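PDB 2QIP: NYN domain-containing protein from Vibrio parahaemolyticus, which is of unknown function but, as a NYN-domain protein of the PIN nuclease clan, may act as an RNA nuclease. Local coordinates for residues S50-A55 and G74-L79. Residues are numbered along the deposited sequence; the frame is centred on the assembly and turned at random.
Sequences SAKAYA and GFEVML
Met78, refined as selenomethionine, lies alongside Tyr54 on one face of a parallel strand pair, and its CG sits over the face of the tyrosine ring in a CH-pi contact, 4.1 Å from the centroid and displaced toward the rim. With CG of Met78 beside the backbone N (chi1 -53°), a bend at chi2 (-67°) turns SE to 3.9 Å from CD of Lys52; the methionine thus lies across both neighbours. Lys52 in turn runs side by side with Glu76, both chains extended and heading the same way. CE of Lys52 touches OE1 of Glu76 at 3.4 Å, yet NZ stays 4.1 Å from that oxygen, beyond a salt bridge.

On the side of Ala51 and Ala53, Phe75, just ahead of strand 76-79, brings CD1 to 4.0 Å from CB of Ala51; Trp39 meets its ring edge-to-face. Further along, Ala55 CB touches Leu79 CD2, and Val77 and Leu79 pack on helix 61-73, the beta-alpha-beta crossover between these strands. Ala51 O accepts from Glu76 N (2.8 Å), Ala53 N gives to Glu76 O, Ala53 O accepts from Met78 N, and Ala55 N gives to Met78 O with an N-H...O angle of 173°. A hydrogen bond to Asp101 holds the tyrosine's hydroxyl end. Backbone bonds therefore set the register; the alanine face is apolar, while the charge pair on the Tyr54 face probably adds little directed bonding.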
ATOM      1  N   SER A  50     -11.590  -1.313 -16.480  1.00 12.68           N
ATOM      2  CA  SER A  50     -11.055  -2.321 -15.583  1.00 12.69           C
ATOM      3  C   SER A  50     -11.971  -2.423 -14.386  1.00 12.05           C
ATOM      4  O   SER A  50     -12.494  -1.402 -13.917  1.00 12.08           O
ATOM      5  CB  SER A  50      -9.645  -1.909 -15.120  1.00 12.59           C
ATOM      6  OG  SER A  50      -9.088  -2.845 -14.215  1.00 14.52           O
ATOM      7  N   ALA A  51     -12.168  -3.642 -13.891  1.00 12.43           N
ATOM      8  CA  ALA A  51     -12.953  -3.844 -12.680  1.00 12.15           C
ATOM      9  C   ALA A  51     -12.391  -5.044 -11.952  1.00 12.86           C
ATOM     10  O   ALA A  51     -12.456  -6.182 -12.446  1.00 14.31           O
ATOM     11  CB  ALA A  51     -14.433  -4.029 -12.992  1.00 12.13           C
ATOM     12  N   LYS A  52     -11.829  -4.784 -10.777  1.00 12.93           N
ATOM     13  CA  LYS A  52     -11.158  -5.823 -10.012  1.00 12.92           C
ATOM     14  C   LYS A  52     -11.671  -5.862  -8.586  1.00 11.84           C
ATOM     15  O   LYS A  52     -11.895  -4.818  -7.968  1.00 12.36           O
ATOM     16  CB  LYS A  52      -9.636  -5.600 -10.052  1.00 13.24           C
ATOM     17  CG  LYS A  52      -9.045  -5.988 -11.382  1.00 14.84           C
ATOM     18  CD  LYS A  52      -7.550  -5.767 -11.477  1.00 19.04           C
ATOM     19  CE  LYS A  52      -7.094  -6.237 -12.869  1.00 21.43           C
ATOM     20  NZ  LYS A  52      -5.645  -5.970 -13.150  1.00 26.33           N
ATOM     21  N   ALA A  53     -11.875  -7.079  -8.086  1.00 11.71           N
ATOM     22  CA  ALA A  53     -12.335  -7.327  -6.726  1.00 11.76           C
ATOM     23  C   ALA A  53     -11.221  -8.059  -6.007  1.00 11.99           C
ATOM     24  O   ALA A  53     -10.839  -9.164  -6.408  1.00 12.60           O
ATOM     25  CB  ALA A  53     -13.632  -8.164  -6.728  1.00 12.39           C
ATOM     26  N   TYR A  54     -10.680  -7.434  -4.962  1.00 10.83           N
ATOM     27  CA  TYR A  54      -9.493  -7.939  -4.269  1.00 11.26           C
ATOM     28  C   TYR A  54      -9.948  -8.737  -3.058  1.00 11.25           C
ATOM     29  O   TYR A  54     -10.449  -8.178  -2.066  1.00 12.21           O
ATOM     30  CB  TYR A  54      -8.614  -6.745  -3.859  1.00 11.40           C
ATOM     31  CG  TYR A  54      -8.082  -6.038  -5.084  1.00 10.30           C
ATOM     32  CD1 TYR A  54      -6.825  -6.349  -5.579  1.00 11.24           C
ATOM     33  CD2 TYR A  54      -8.846  -5.085  -5.767  1.00 11.26           C
ATOM     34  CE1 TYR A  54      -6.319  -5.741  -6.722  1.00 10.71           C
ATOM     35  CE2 TYR A  54      -8.351  -4.468  -6.930  1.00 10.64           C
ATOM     36  CZ  TYR A  54      -7.075  -4.790  -7.387  1.00 11.31           C
ATOM     37  OH  TYR A  54      -6.568  -4.199  -8.548  1.00 11.99           O
ATOM     38  N   ALA A  55      -9.765 -10.050  -3.138  1.00 12.44           N
ATOM     39  CA  ALA A  55     -10.351 -10.982  -2.163  1.00 12.05           C
ATOM     40  C   ALA A  55      -9.292 -11.946  -1.644  1.00 12.89           C
ATOM     41  O   ALA A  55      -8.125 -11.910  -2.071  1.00 13.26           O
ATOM     42  CB  ALA A  55     -11.501 -11.752  -2.833  1.00 13.58           C
ATOM     43  N   GLY A  74     -19.025  -9.243 -13.331  1.00 17.07           N
ATOM     44  CA  GLY A  74     -18.126  -8.570 -14.257  1.00 16.91           C
ATOM     45  C   GLY A  74     -16.730  -8.302 -13.724  1.00 16.50           C
ATOM     46  O   GLY A  74     -15.890  -7.776 -14.448  1.00 17.48           O
ATOM     47  N   PHE A  75     -16.477  -8.653 -12.459  1.00 15.88           N
ATOM     48  CA  PHE A  75     -15.151  -8.405 -11.882  1.00 15.28           C
ATOM     49  C   PHE A  75     -14.105  -9.436 -12.300  1.00 15.29           C
ATOM     50  O   PHE A  75     -14.412 -10.633 -12.395  1.00 17.26           O
ATOM     51  CB  PHE A  75     -15.219  -8.418 -10.357  1.00 14.11           C
ATOM     52  CG  PHE A  75     -16.040  -7.314  -9.788  1.00 13.80           C
ATOM     53  CD1 PHE A  75     -15.498  -6.037  -9.641  1.00 14.22           C
ATOM     54  CD2 PHE A  75     -17.355  -7.539  -9.383  1.00 14.12           C
ATOM     55  CE1 PHE A  75     -16.252  -5.005  -9.109  1.00 14.63           C
ATOM     56  CE2 PHE A  75     -18.121  -6.495  -8.838  1.00 15.15           C
ATOM     57  CZ  PHE A  75     -17.558  -5.225  -8.716  1.00 15.22           C
ATOM     58  N   GLU A  76     -12.859  -8.997 -12.486  1.00 15.00           N
ATOM     59  CA  GLU A  76     -11.729  -9.925 -12.375  1.00 15.75           C
ATOM     60  C   GLU A  76     -11.466 -10.068 -10.872  1.00 14.40           C
ATOM     61  O   GLU A  76     -11.274  -9.067 -10.178  1.00 14.17           O
ATOM     62  CB  GLU A  76     -10.474  -9.416 -13.091  1.00 16.26           C
ATOM     63  CG  GLU A  76      -9.302 -10.385 -12.864  1.00 19.90           C
ATOM     64  CD  GLU A  76      -8.018 -10.097 -13.636  1.00 20.27           C
ATOM     65  OE1 GLU A  76      -7.973  -9.149 -14.449  1.00 23.58           O
ATOM     66  OE2 GLU A  76      -7.033 -10.859 -13.421  1.00 25.04           O
ATOM     67  N   VAL A  77     -11.517 -11.296 -10.357  1.00 13.59           N
ATOM     68  CA  VAL A  77     -11.295 -11.531  -8.948  1.00 13.66           C
ATOM     69  C   VAL A  77      -9.806 -11.742  -8.726  1.00 13.55           C
ATOM     70  O   VAL A  77      -9.197 -12.638  -9.329  1.00 14.55           O
ATOM     71  CB  VAL A  77     -12.138 -12.708  -8.419  1.00 13.70           C
ATOM     72  CG1 VAL A  77     -11.698 -13.092  -7.020  1.00 14.88           C
ATOM     73  CG2 VAL A  77     -13.644 -12.342  -8.442  1.00 14.24           C
HETATM   74  N   MSE A  78      -9.230 -10.876  -7.888  1.00 13.67           N
HETATM   75  CA  MSE A  78      -7.811 -10.918  -7.575  1.00 13.65           C
HETATM   76  C   MSE A  78      -7.664 -11.566  -6.212  1.00 13.46           C
HETATM   77  O   MSE A  78      -8.014 -10.966  -5.202  1.00 14.30           O
HETATM   78  CB  MSE A  78      -7.235  -9.489  -7.539  1.00 14.69           C
HETATM   79  CG  MSE A  78      -7.534  -8.671  -8.793  1.00 18.55           C
HETATM   80 SE   MSE A  78      -6.632  -9.385 -10.349  0.75 29.71          SE
HETATM   81  CE  MSE A  78      -4.830  -8.922  -9.777  1.00 29.95           C
ATOM     82  N   LEU A  79      -7.157 -12.800  -6.174  1.00 13.12           N
ATOM     83  CA  LEU A  79      -6.978 -13.497  -4.892  1.00 13.30           C
ATOM     84  C   LEU A  79      -5.581 -13.210  -4.354  1.00 13.77           C
ATOM     85  O   LEU A  79      -4.597 -13.228  -5.106  1.00 14.48           O
ATOM     86  CB  LEU A  79      -7.170 -14.998  -5.089  1.00 13.82           C
ATOM     87  CG  LEU A  79      -8.559 -15.357  -5.628  1.00 13.56           C
ATOM     88  CD1 LEU A  79      -8.734 -16.882  -5.991  1.00 20.31           C
ATOM     89  CD2 LEU A  79      -9.661 -14.899  -4.647  1.00 15.21           C
TER